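Local structure of CptN Toxin (Eubacterium rectale DSM 17629, 4RMO) at residues I8-R12 with N25-N29; M17-L22 with Q143-I149; R30-C35 with W46-S51. The protein is the protein toxin of a type III toxin-antitoxin system, probably an endoribonuclease of the ToxN family, captured here in complex with its RNA pseudoknot antitoxin. One frame throughout, in Å; residues are numbered along the deposited sequence.

Interaction 1: I8-R12 with N25-N29; sequences IIKDR and NKKQN. With nucleotides of chain F; nucleotides of chain B.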
loop_
_atom_site.group_PDB
_atom_site.type_symbol
_atom_site.label_atom_id
_atom_site.label_comp_id
_atom_site.label_asym_id
_atom_site.label_seq_id
_atom_site.Cartn_x
_atom_site.Cartn_y
_atom_site.Cartn_z
ATOM N N ILE A 8 -6.201 23.369 19.392
ATOM C CA ILE A 8 -7.255 24.248 19.883
ATOM C C ILE A 8 -7.230 25.532 19.098
ATOM O O ILE A 8 -6.169 26.042 18.773
ATOM C CB ILE A 8 -7.037 24.537 21.377
ATOM C CG1 ILE A 8 -7.243 23.243 22.198
ATOM C CG2 ILE A 8 -7.960 25.617 21.874
ATOM C CD1 ILE A 8 -8.682 22.699 22.128
ATOM N N ILE A 9 -8.408 26.006 18.736
ATOM C CA ILE A 9 -8.607 27.175 17.913
ATOM C C ILE A 9 -9.162 28.290 18.794
ATOM O O ILE A 9 -9.981 28.051 19.648
ATOM C CB ILE A 9 -9.598 26.897 16.792
ATOM C CG1 ILE A 9 -9.024 25.841 15.839
ATOM C CG2 ILE A 9 -9.931 28.143 16.014
ATOM C CD1 ILE A 9 -9.987 25.409 14.757
ATOM N N LYS A 10 -8.660 29.491 18.582
ATOM C CA LYS A 10 -9.074 30.663 19.346
ATOM C C LYS A 10 -10.505 30.961 19.143
ATOM O O LYS A 10 -11.016 30.863 18.004
ATOM C CB LYS A 10 -8.304 31.877 18.885
ATOM C CG LYS A 10 -6.821 31.831 19.235
ATOM C CD LYS A 10 -6.127 33.136 18.792
ATOM C CE LYS A 10 -4.633 32.995 19.049
ATOM N NZ LYS A 10 -3.774 34.039 18.445
ATOM N N ASP A 11 -11.166 31.358 20.207
ATOM C CA ASP A 11 -12.584 31.759 20.084
ATOM C C ASP A 11 -12.753 32.913 19.113
ATOM O O ASP A 11 -13.793 33.060 18.437
ATOM C CB ASP A 11 -13.193 32.087 21.468
ATOM C CG ASP A 11 -13.591 30.820 22.242
ATOM O OD1 ASP A 11 -13.769 29.722 21.625
ATOM O OD2 ASP A 11 -13.663 30.897 23.487
ATOM N N ARG A 12 -11.711 33.730 19.019
ATOM C CA ARG A 12 -11.712 34.864 18.090
ATOM C C ARG A 12 -12.083 34.439 16.676
ATOM O O ARG A 12 -12.721 35.189 15.938
ATOM C CB ARG A 12 -10.324 35.488 18.106
ATOM C CG ARG A 12 -10.246 36.890 17.611
ATOM C CD ARG A 12 -8.818 37.186 17.142
ATOM N NE ARG A 12 -8.836 38.376 16.267
ATOM C CZ ARG A 12 -7.990 38.665 15.270
ATOM N NH1 ARG A 12 -6.902 37.935 15.004
ATOM N NH2 ARG A 12 -8.222 39.762 14.540
ATOM N N ASN A 25 -17.045 25.840 19.317
ATOM C CA ASN A 25 -15.733 25.622 19.851
ATOM C C ASN A 25 -15.703 25.267 21.333
ATOM O O ASN A 25 -14.652 24.881 21.876
ATOM C CB ASN A 25 -14.915 26.906 19.614
ATOM C CG ASN A 25 -13.456 26.669 19.579
ATOM O OD1 ASN A 25 -12.643 27.501 20.056
ATOM N ND2 ASN A 25 -13.081 25.564 19.028
ATOM N N LYS A 26 -16.845 25.418 22.021
ATOM C CA LYS A 26 -16.875 25.144 23.442
ATOM C C LYS A 26 -15.717 25.854 24.190
ATOM O O LYS A 26 -15.010 25.257 25.042
ATOM C CB LYS A 26 -16.837 23.653 23.697
ATOM C CG LYS A 26 -17.951 22.927 22.964
ATOM C CD LYS A 26 -19.330 23.416 23.352
ATOM C CE LYS A 26 -20.418 22.446 22.893
ATOM N NZ LYS A 26 -21.765 23.063 22.963
ATOM N N LYS A 27 -15.586 27.141 23.925
ATOM C CA LYS A 27 -14.691 28.014 24.751
ATOM C C LYS A 27 -13.305 27.450 24.773
ATOM O O LYS A 27 -12.706 27.278 25.838
ATOM C CB LYS A 27 -15.264 28.138 26.133
ATOM C CG LYS A 27 -16.684 28.663 26.071
ATOM C CD LYS A 27 -17.347 28.628 27.419
ATOM C CE LYS A 27 -18.685 29.463 27.472
ATOM N NZ LYS A 27 -18.862 30.750 26.717
ATOM N N GLN A 28 -12.817 27.137 23.560
ATOM C CA GLN A 28 -11.463 26.621 23.390
ATOM C C GLN A 28 -11.205 25.245 23.996
ATOM O O GLN A 28 -10.122 24.946 24.461
ATOM C CB GLN A 28 -10.443 27.685 23.835
ATOM C CG GLN A 28 -10.583 28.930 22.977
ATOM C CD GLN A 28 -9.809 30.183 23.421
ATOM O OE1 GLN A 28 -9.792 31.204 22.683
ATOM N NE2 GLN A 28 -9.116 30.102 24.571
ATOM N N ASN A 29 -12.228 24.378 23.946
ATOM C CA ASN A 29 -12.066 23.015 24.377
ATOM C C ASN A 29 -12.303 21.919 23.297
ATOM O O ASN A 29 -12.035 20.750 23.560
ATOM C CB ASN A 29 -13.002 22.750 25.562
ATOM C CG ASN A 29 -12.612 23.519 26.812
ATOM O OD1 ASN A 29 -13.183 24.561 27.124
ATOM N ND2 ASN A 29 -11.596 23.063 27.459
ATOM P P G F 44 -10.059 15.165 29.160
ATOM O OP1 G F 44 -11.124 14.218 29.591
ATOM O OP2 G F 44 -8.982 14.780 28.203
ATOM O "O5'" G F 44 -10.764 16.431 28.523
ATOM C "C5'" G F 44 -11.728 17.200 29.267
ATOM C "C4'" G F 44 -11.996 18.501 28.534
ATOM O "O4'" G F 44 -10.765 19.304 28.514
ATOM C "C3'" G F 44 -12.395 18.325 27.071
ATOM O "O3'" G F 44 -13.332 19.308 26.657
ATOM C "C2'" G F 44 -11.084 18.611 26.364
ATOM O "O2'" G F 44 -11.131 18.878 24.971
ATOM C "C1'" G F 44 -10.592 19.785 27.207
ATOM N N9 G F 44 -9.213 20.176 26.920
ATOM C C8 G F 44 -8.843 21.436 26.517
ATOM N N7 G F 44 -7.603 21.504 26.116
ATOM C C5 G F 44 -7.115 20.221 26.285
ATOM C C6 G F 44 -5.841 19.678 25.962
ATOM O O6 G F 44 -4.852 20.261 25.485
ATOM N N1 G F 44 -5.797 18.302 26.194
ATOM C C2 G F 44 -6.844 17.553 26.666
ATOM N N2 G F 44 -6.600 16.254 26.869
ATOM N N3 G F 44 -8.041 18.045 26.955
ATOM C C4 G F 44 -8.117 19.369 26.705
ATOM O "O5'" A B 1 -21.179 19.596 19.632
ATOM C "C5'" A B 1 -21.736 19.313 20.955
ATOM C "C4'" A B 1 -23.116 19.903 21.136
ATOM O "O4'" A B 1 -23.055 21.349 21.109
ATOM C "C3'" A B 1 -24.156 19.555 20.077
ATOM O "O3'" A B 1 -24.731 18.291 20.352
ATOM C "C2'" A B 1 -25.147 20.692 20.233
ATOM O "O2'" A B 1 -25.968 20.521 21.361
ATOM C "C1'" A B 1 -24.207 21.871 20.467
ATOM N N9 A B 1 -23.774 22.542 19.249
ATOM C C8 A B 1 -22.526 22.520 18.678
ATOM N N7 A B 1 -22.428 23.245 17.589
ATOM C C5 A B 1 -23.686 23.805 17.447
ATOM C C6 A B 1 -24.239 24.653 16.473
ATOM N N6 A B 1 -23.560 25.131 15.436
ATOM N N1 A B 1 -25.533 25.016 16.618
ATOM C C2 A B 1 -26.220 24.532 17.665
ATOM N N3 A B 1 -25.819 23.707 18.629
ATOM C C4 A B 1 -24.529 23.377 18.462
HETATM O O HOH W 1 -17.080 28.870 22.247
#
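Gln28 lies over the bend where the chain passes from strand 6-9 into helix 11-17, and its side-chain oxygen takes the amide of Asp11 (Asp11 N to Gln28 OE1 2.8 Å). The bond is nearly straight, 172° at the hydrogen, and the N-H arrives in the plane of the side-chain carbonyl, on a lone pair. With CG beside its own backbone N (chi1 -61°) and the chain extended beyond, Gln28 runs across Ile9 O to Asp11. At the root of this arm Ile8 crosses at about a right angle: its CG2 branch packs 3.8 Å from Gln28 CB, while CD1 lies 3.5 Å from Gln28 O. The Asp11 carboxylate covers the middle, its CG 3.6 Å from Gln28 CG and its plane turned 36° from the amide. Asp11 OD2 sits 3.3 Å from Lys27 CA. A water accepts from Lys27 N (2.8 Å) and donates a weak bond to Asp11 OD1. Lys26, Lys27 and Gln28, three left-handed residues in a row, make a tight loop, from which Lys26 and Asn29 reach RNA: Lys26 NZ binds O4' of A1 of chain B (2.8 Å), and Asn29 O accepts from O2' of G44 of chain F. Ile8 also pairs through its backbone with strand 100-106. The contact thus rests mainly on an amide-to-backbone bond, with a weak water bridge beside it and no salt bridge across it: Gln28 satisfies a main-chain N-H near the helix start, and the two RNA bonds of the loop, from Lys26 and to Asn29, both fall on sugar oxygens.

Interaction 2: M17-L22 with Q143-I149; sequences MSDPYL and QPDIQKI. With nucleotides of chain B.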
loop_
_atom_site.group_PDB
_atom_site.type_symbol
_atom_site.label_atom_id
_atom_site.label_comp_id
_atom_site.label_asym_id
_atom_site.label_seq_id
_atom_site.Cartn_x
_atom_site.Cartn_y
_atom_site.Cartn_z
HETATM N N MSE A 17 -15.836 34.975 12.322
HETATM C CA MSE A 17 -16.591 34.418 11.172
HETATM C C MSE A 17 -18.072 34.423 11.416
HETATM O O MSE A 17 -18.866 34.362 10.457
HETATM C CB MSE A 17 -16.177 32.975 10.839
HETATM C CG MSE A 17 -14.700 32.827 10.545
HETATM SE SE MSE A 17 -14.173 34.043 9.328
HETATM C CE MSE A 17 -12.373 34.017 9.589
ATOM N N SER A 18 -18.479 34.337 12.679
ATOM C CA SER A 18 -19.894 34.435 12.994
ATOM C C SER A 18 -20.763 33.486 12.142
ATOM O O SER A 18 -21.785 33.894 11.575
ATOM C CB SER A 18 -20.327 35.901 12.790
ATOM O OG SER A 18 -21.596 36.120 13.331
ATOM N N ASP A 19 -20.374 32.208 12.061
ATOM C CA ASP A 19 -21.141 31.229 11.269
ATOM C C ASP A 19 -21.888 30.321 12.188
ATOM O O ASP A 19 -21.291 29.538 12.915
ATOM C CB ASP A 19 -20.206 30.433 10.398
ATOM C CG ASP A 19 -20.926 29.534 9.400
ATOM O OD1 ASP A 19 -21.963 28.910 9.727
ATOM O OD2 ASP A 19 -20.427 29.436 8.272
ATOM N N PRO A 20 -23.213 30.382 12.157
ATOM C CA PRO A 20 -23.974 29.586 13.115
ATOM C C PRO A 20 -23.918 28.093 12.866
ATOM O O PRO A 20 -24.457 27.324 13.678
ATOM C CB PRO A 20 -25.419 30.086 12.926
ATOM C CG PRO A 20 -25.450 30.564 11.502
ATOM C CD PRO A 20 -24.087 31.131 11.236
ATOM N N TYR A 21 -23.328 27.652 11.749
ATOM C CA TYR A 21 -23.332 26.211 11.465
ATOM C C TYR A 21 -21.987 25.501 11.706
ATOM O O TYR A 21 -21.943 24.266 11.693
ATOM C CB TYR A 21 -23.887 25.929 10.081
ATOM C CG TYR A 21 -25.282 26.484 9.858
ATOM C CD1 TYR A 21 -26.266 26.390 10.835
ATOM C CD2 TYR A 21 -25.634 27.070 8.636
ATOM C CE1 TYR A 21 -27.553 26.877 10.635
ATOM C CE2 TYR A 21 -26.921 27.559 8.419
ATOM C CZ TYR A 21 -27.875 27.446 9.435
ATOM O OH TYR A 21 -29.131 27.937 9.264
ATOM N N LEU A 22 -20.923 26.254 11.978
ATOM C CA LEU A 22 -19.676 25.631 12.411
ATOM C C LEU A 22 -19.948 24.915 13.699
ATOM O O LEU A 22 -20.784 25.364 14.511
ATOM C CB LEU A 22 -18.580 26.676 12.627
ATOM C CG LEU A 22 -18.014 27.347 11.364
ATOM C CD1 LEU A 22 -17.173 28.539 11.799
ATOM C CD2 LEU A 22 -17.221 26.351 10.549
ATOM N N GLN A 143 -25.279 23.764 6.842
ATOM C CA GLN A 143 -23.928 23.598 6.451
ATOM C C GLN A 143 -23.138 24.913 6.551
ATOM O O GLN A 143 -23.596 25.936 6.071
ATOM C CB GLN A 143 -23.992 23.128 5.040
ATOM C CG GLN A 143 -22.695 22.660 4.550
ATOM C CD GLN A 143 -22.869 21.334 3.894
ATOM O OE1 GLN A 143 -22.921 21.276 2.676
ATOM N NE2 GLN A 143 -22.980 20.269 4.688
ATOM N N PRO A 144 -21.950 24.898 7.158
ATOM C CA PRO A 144 -21.162 26.139 7.250
ATOM C C PRO A 144 -20.842 26.703 5.901
ATOM O O PRO A 144 -20.589 25.937 4.965
ATOM C CB PRO A 144 -19.860 25.717 7.909
ATOM C CG PRO A 144 -19.956 24.299 8.189
ATOM C CD PRO A 144 -21.328 23.788 7.857
ATOM N N ASP A 145 -20.739 28.031 5.834
ATOM C CA ASP A 145 -20.399 28.747 4.596
ATOM C C ASP A 145 -18.914 28.912 4.497
ATOM O O ASP A 145 -18.336 29.962 4.812
ATOM C CB ASP A 145 -21.117 30.093 4.564
ATOM C CG ASP A 145 -21.009 30.796 3.214
ATOM O OD1 ASP A 145 -20.206 30.406 2.334
ATOM O OD2 ASP A 145 -21.703 31.795 3.081
ATOM N N ILE A 146 -18.277 27.827 4.102
ATOM C CA ILE A 146 -16.815 27.809 4.042
ATOM C C ILE A 146 -16.243 28.686 2.908
ATOM O O ILE A 146 -15.121 29.212 3.043
ATOM C CB ILE A 146 -16.254 26.379 3.936
ATOM C CG1 ILE A 146 -16.838 25.628 2.735
ATOM C CG2 ILE A 146 -16.560 25.622 5.212
ATOM C CD1 ILE A 146 -16.086 24.342 2.423
ATOM N N GLN A 147 -17.025 28.900 1.853
ATOM C CA GLN A 147 -16.613 29.854 0.808
ATOM C C GLN A 147 -16.424 31.280 1.404
ATOM O O GLN A 147 -15.405 31.941 1.195
ATOM C CB GLN A 147 -17.627 29.867 -0.343
ATOM C CG GLN A 147 -17.196 30.646 -1.584
ATOM C CD GLN A 147 -15.848 30.184 -2.167
ATOM O OE1 GLN A 147 -15.434 29.014 -2.011
ATOM N NE2 GLN A 147 -15.169 31.096 -2.875
ATOM N N LYS A 148 -17.381 31.716 2.184
ATOM C CA LYS A 148 -17.287 33.019 2.803
ATOM C C LYS A 148 -16.047 33.111 3.707
ATOM O O LYS A 148 -15.285 34.076 3.625
ATOM C CB LYS A 148 -18.560 33.305 3.605
ATOM C CG LYS A 148 -18.646 34.716 4.152
ATOM C CD LYS A 148 -20.000 34.942 4.802
ATOM C CE LYS A 148 -19.818 35.825 6.028
ATOM N NZ LYS A 148 -21.071 36.498 6.465
ATOM N N ILE A 149 -15.824 32.075 4.524
ATOM C CA ILE A 149 -14.637 32.043 5.408
ATOM C C ILE A 149 -13.350 32.054 4.601
ATOM O O ILE A 149 -12.425 32.809 4.893
ATOM C CB ILE A 149 -14.635 30.808 6.335
ATOM C CG1 ILE A 149 -15.852 30.831 7.262
ATOM C CG2 ILE A 149 -13.373 30.823 7.186
ATOM C CD1 ILE A 149 -16.135 29.508 7.933
ATOM P P A B 2 -25.233 17.351 19.143
ATOM O OP1 A B 2 -25.726 16.123 19.755
ATOM O OP2 A B 2 -24.157 17.291 18.124
ATOM O "O5'" A B 2 -26.413 18.187 18.483
ATOM C "C5'" A B 2 -27.639 18.439 19.214
ATOM C "C4'" A B 2 -28.459 19.449 18.458
ATOM O "O4'" A B 2 -27.682 20.676 18.293
ATOM C "C3'" A B 2 -28.833 19.072 17.018
ATOM O "O3'" A B 2 -29.985 18.260 16.898
ATOM C "C2'" A B 2 -29.110 20.431 16.402
ATOM O "O2'" A B 2 -30.333 20.961 16.832
ATOM C "C1'" A B 2 -28.000 21.266 17.032
ATOM N N9 A B 2 -26.797 21.284 16.224
ATOM C C8 A B 2 -25.627 20.597 16.413
ATOM N N7 A B 2 -24.700 20.882 15.531
ATOM C C5 A B 2 -25.284 21.860 14.742
ATOM C C6 A B 2 -24.812 22.587 13.638
ATOM N N6 A B 2 -23.588 22.434 13.120
ATOM N N1 A B 2 -25.643 23.494 13.083
ATOM C C2 A B 2 -26.866 23.646 13.604
ATOM N N3 A B 2 -27.423 23.020 14.641
ATOM C C4 A B 2 -26.565 22.137 15.177
ATOM O "O5'" A B 1 -21.179 19.596 19.632
ATOM C "C5'" A B 1 -21.736 19.313 20.955
ATOM C "C4'" A B 1 -23.116 19.903 21.136
ATOM O "O4'" A B 1 -23.055 21.349 21.109
ATOM C "C3'" A B 1 -24.156 19.555 20.077
ATOM O "O3'" A B 1 -24.731 18.291 20.352
ATOM C "C2'" A B 1 -25.147 20.692 20.233
ATOM O "O2'" A B 1 -25.968 20.521 21.361
ATOM C "C1'" A B 1 -24.207 21.871 20.467
ATOM N N9 A B 1 -23.774 22.542 19.249
ATOM C C8 A B 1 -22.526 22.520 18.678
ATOM N N7 A B 1 -22.428 23.245 17.589
ATOM C C5 A B 1 -23.686 23.805 17.447
ATOM C C6 A B 1 -24.239 24.653 16.473
ATOM N N6 A B 1 -23.560 25.131 15.436
ATOM N N1 A B 1 -25.533 25.016 16.618
ATOM C C2 A B 1 -26.220 24.532 17.665
ATOM N N3 A B 1 -25.819 23.707 18.629
ATOM C C4 A B 1 -24.529 23.377 18.462
HETATM O O HOH W 2 -19.407 31.796 7.040
#
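An Asx turn within the type I beta turn Asp19-Leu22 faces the N-terminal end of helix 146-153, and both are joined through the Asp19 carboxylate. The two oxygens divide the work. Asp19 OD1 accepts from Tyr21 N (2.7 Å) on its anti side, closing the Asx turn, while Asp19 OD2 uses its syn lone pair for Asp145 N (2.8 Å). A chi1 of -172°, with CG opposite the backbone N, carries the carboxylate across to that second amide. A water adds to the link, donating to Asp19 OD2 and to Asp145 O. Asp145 is the N-cap residue: its OD1 takes Lys148 N (3.1 Å) from above the carboxylate plane, 60° out of it. Beside the polar link the contact is apolar. Leu22 CD2 meets Pro144 CB at 3.8 Å, Leu22 and Ile149 reach toward each other tip to tip, and the selenium of Met17 (selenomethionine) lies 3.9 Å from Ile149 CG2. Phe13 and Phe93 also touch Leu22. Tyr21 presents a ring edge to Gln143 O, while Pro20 CG covers one of its faces. The turn's carbonyls accept from the amino groups of two adenines of chain B, consistent with recognition of the bases: N6 of A1 is shared by Pro20 O and Leu22 O (2.9 Å for the latter), and N6 of A2 donates to Tyr21 O (2.8 Å).

Interaction 3: R30-C35 with W46-S51; sequences RPHYYC and WMIPLS. With nucleotides of chain B.
Tyr33 and Ile48 form the tight centre of an antiparallel pairing. They are a hydrogen-bonded pair, with Tyr33 N to Ile48 O and Ile48 N to Tyr33 O both 2.8 Å, and their side chains lie side by side; Ile48 CD1 touches the Tyr33 ring at its edge and also packs on Cys35 CB. The Tyr33 hydroxyl goes on to Glu123 of helix 116-134. On the other face, the selenomethionine Met47 bends at chi2 and chi3 so that CE reaches His32 CB (3.7 Å) and SE stands obliquely beside the Tyr34 ring, a Met-aromatic contact. His32 CD2 lies 3.5 Å from Pro49 CA. The pairing slackens toward Arg30: Leu50 N reaches Pro31 O at 3.3 Å, and beyond it the Arg30 side chain supplies the bond. There Arg30 NH1 donates to Leu50 O (2.8 Å), in the guanidinium plane, while NH2 holds O5' of A1 of chain B (2.8 Å) and NE binds Gly24 O. This end is buried as well: Arg30 NH1 and Ser51 OG also bond to a modified residue of another chain. The arrangement is a beta hairpin, strands 32-37 and 44-51, within the antiparallel sheet of the toxin.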
loop_
_atom_site.group_PDB
_atom_site.type_symbol
_atom_site.label_atom_id
_atom_site.label_comp_id
_atom_site.label_asym_id
_atom_site.label_seq_id
_atom_site.Cartn_x
_atom_site.Cartn_y
_atom_site.Cartn_z
ATOM N N ARG A 30 -12.828 22.257 22.129
ATOM C CA ARG A 30 -13.039 21.258 21.112
ATOM C C ARG A 30 -11.746 21.022 20.327
ATOM O O ARG A 30 -11.234 21.931 19.678
ATOM C CB ARG A 30 -14.111 21.659 20.106
ATOM C CG ARG A 30 -14.459 20.464 19.175
ATOM C CD ARG A 30 -15.405 20.774 18.047
ATOM N NE ARG A 30 -16.665 21.209 18.587
ATOM C CZ ARG A 30 -17.640 20.418 19.000
ATOM N NH1 ARG A 30 -17.534 19.089 18.957
ATOM N NH2 ARG A 30 -18.755 20.975 19.435
ATOM N N PRO A 31 -11.223 19.782 20.352
ATOM C CA PRO A 31 -10.069 19.522 19.514
ATOM C C PRO A 31 -10.419 19.588 18.035
ATOM O O PRO A 31 -11.482 19.123 17.640
ATOM C CB PRO A 31 -9.658 18.090 19.920
ATOM C CG PRO A 31 -10.884 17.455 20.428
ATOM C CD PRO A 31 -11.669 18.566 21.071
ATOM N N HIS A 32 -9.510 20.130 17.226
ATOM C CA HIS A 32 -9.671 20.170 15.797
ATOM C C HIS A 32 -8.463 19.538 15.147
ATOM O O HIS A 32 -7.324 19.722 15.593
ATOM C CB HIS A 32 -9.782 21.610 15.291
ATOM C CG HIS A 32 -11.100 22.257 15.536
ATOM N ND1 HIS A 32 -11.445 22.801 16.758
ATOM C CD2 HIS A 32 -12.160 22.460 14.722
ATOM C CE1 HIS A 32 -12.669 23.289 16.691
ATOM N NE2 HIS A 32 -13.124 23.102 15.464
ATOM N N TYR A 33 -8.681 18.840 14.038
ATOM C CA TYR A 33 -7.627 18.128 13.349
ATOM C C TYR A 33 -7.167 18.909 12.126
ATOM O O TYR A 33 -7.961 19.279 11.269
ATOM C CB TYR A 33 -8.185 16.760 12.894
ATOM C CG TYR A 33 -7.244 15.871 12.079
ATOM C CD1 TYR A 33 -6.187 15.249 12.687
ATOM C CD2 TYR A 33 -7.460 15.626 10.733
ATOM C CE1 TYR A 33 -5.345 14.420 11.992
ATOM C CE2 TYR A 33 -6.657 14.755 10.017
ATOM C CZ TYR A 33 -5.580 14.168 10.660
ATOM O OH TYR A 33 -4.714 13.345 9.977
ATOM N N TYR A 34 -5.865 19.084 11.994
ATOM C CA TYR A 34 -5.294 19.738 10.838
ATOM C C TYR A 34 -5.056 18.709 9.729
ATOM O O TYR A 34 -4.119 17.922 9.796
ATOM C CB TYR A 34 -3.971 20.401 11.204
ATOM C CG TYR A 34 -3.171 20.886 9.994
ATOM C CD1 TYR A 34 -3.797 21.390 8.865
ATOM C CD2 TYR A 34 -1.787 20.845 10.001
ATOM C CE1 TYR A 34 -3.061 21.829 7.761
ATOM C CE2 TYR A 34 -1.042 21.296 8.926
ATOM C CZ TYR A 34 -1.683 21.772 7.797
ATOM O OH TYR A 34 -0.934 22.204 6.701
ATOM N N CYS A 35 -5.889 18.755 8.697
ATOM C CA CYS A 35 -5.856 17.795 7.620
ATOM C C CYS A 35 -4.862 18.065 6.479
ATOM O O CYS A 35 -4.025 17.214 6.167
ATOM C CB CYS A 35 -7.252 17.703 7.060
ATOM S SG CYS A 35 -7.357 16.205 6.126
ATOM N N TRP A 46 -6.862 23.446 6.268
ATOM C CA TRP A 46 -8.170 22.848 6.359
ATOM C C TRP A 46 -8.235 22.025 7.648
ATOM O O TRP A 46 -7.373 21.172 7.918
ATOM C CB TRP A 46 -8.491 22.016 5.135
ATOM C CG TRP A 46 -8.764 22.883 3.993
ATOM C CD1 TRP A 46 -7.871 23.297 3.039
ATOM C CD2 TRP A 46 -10.004 23.508 3.680
ATOM N NE1 TRP A 46 -8.495 24.170 2.161
ATOM C CE2 TRP A 46 -9.805 24.306 2.533
ATOM C CE3 TRP A 46 -11.270 23.487 4.267
ATOM C CZ2 TRP A 46 -10.833 25.045 1.949
ATOM C CZ3 TRP A 46 -12.295 24.212 3.683
ATOM C CH2 TRP A 46 -12.077 24.969 2.522
HETATM N N MSE A 47 -9.236 22.313 8.450
HETATM C CA MSE A 47 -9.391 21.688 9.750
HETATM C C MSE A 47 -10.647 20.889 9.784
HETATM O O MSE A 47 -11.620 21.199 9.140
HETATM C CB MSE A 47 -9.568 22.722 10.846
HETATM C CG MSE A 47 -8.589 23.853 10.763
HETATM SE SE MSE A 47 -6.780 23.183 11.175
HETATM C CE MSE A 47 -6.945 22.540 13.028
ATOM N N ILE A 48 -10.652 19.871 10.643
ATOM C CA ILE A 48 -11.831 19.042 10.886
ATOM C C ILE A 48 -12.139 18.996 12.372
ATOM O O ILE A 48 -11.311 18.601 13.192
ATOM C CB ILE A 48 -11.578 17.612 10.386
ATOM C CG1 ILE A 48 -11.188 17.645 8.892
ATOM C CG2 ILE A 48 -12.797 16.738 10.595
ATOM C CD1 ILE A 48 -10.750 16.304 8.366
ATOM N N PRO A 49 -13.359 19.375 12.741
ATOM C CA PRO A 49 -13.712 19.330 14.127
ATOM C C PRO A 49 -14.018 17.904 14.598
ATOM O O PRO A 49 -14.571 17.153 13.839
ATOM C CB PRO A 49 -15.018 20.162 14.166
ATOM C CG PRO A 49 -15.626 19.976 12.832
ATOM C CD PRO A 49 -14.450 19.863 11.885
ATOM N N LEU A 50 -13.738 17.586 15.865
ATOM C CA LEU A 50 -14.110 16.315 16.440
ATOM C C LEU A 50 -15.260 16.387 17.421
ATOM O O LEU A 50 -15.484 17.421 18.056
ATOM C CB LEU A 50 -12.942 15.684 17.181
ATOM C CG LEU A 50 -11.579 15.520 16.524
ATOM C CD1 LEU A 50 -10.782 14.451 17.286
ATOM C CD2 LEU A 50 -11.615 15.190 15.054
ATOM N N SER A 51 -15.966 15.271 17.552
ATOM C CA SER A 51 -16.961 15.088 18.551
ATOM C C SER A 51 -16.769 13.699 19.194
ATOM O O SER A 51 -16.416 12.740 18.522
ATOM C CB SER A 51 -18.318 15.223 17.943
ATOM O OG SER A 51 -19.344 14.786 18.852
ATOM O "O5'" A B 1 -21.179 19.596 19.632
ATOM C "C5'" A B 1 -21.736 19.313 20.955
ATOM C "C4'" A B 1 -23.116 19.903 21.136
ATOM O "O4'" A B 1 -23.055 21.349 21.109
ATOM C "C3'" A B 1 -24.156 19.555 20.077
ATOM O "O3'" A B 1 -24.731 18.291 20.352
ATOM C "C2'" A B 1 -25.147 20.692 20.233
ATOM O "O2'" A B 1 -25.968 20.521 21.361
ATOM C "C1'" A B 1 -24.207 21.871 20.467
ATOM N N9 A B 1 -23.774 22.542 19.249
ATOM C C8 A B 1 -22.526 22.520 18.678
ATOM N N7 A B 1 -22.428 23.245 17.589
ATOM C C5 A B 1 -23.686 23.805 17.447
ATOM C C6 A B 1 -24.239 24.653 16.473
ATOM N N6 A B 1 -23.560 25.131 15.436
ATOM N N1 A B 1 -25.533 25.016 16.618
ATOM C C2 A B 1 -26.220 24.532 17.665
ATOM N N3 A B 1 -25.819 23.707 18.629
ATOM C C4 A B 1 -24.529 23.377 18.462
#

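Overall arrangement
The centre of interaction 3 lies about 3 Å from the centre of the chain; the centres of interactions 1 and 2 are about 11 and 15 Å from that of interaction 3. Interactions 1 and 3 meet directly, with Ile9 CD1 3.4 Å from His32 CG and a probable hydrogen bond from Arg30 N to Asn25 O (3.2 Å). Interaction 2 touches interaction 3 where Ile146 CD1 packs 4.0 Å from Trp46 CZ3. All three converge on A1 of chain B: Lys26 holds its sugar, Pro20 and Leu22 its base, and Arg30 its terminal O5', consistent with a site shaped for the 5' end of the antitoxin RNA.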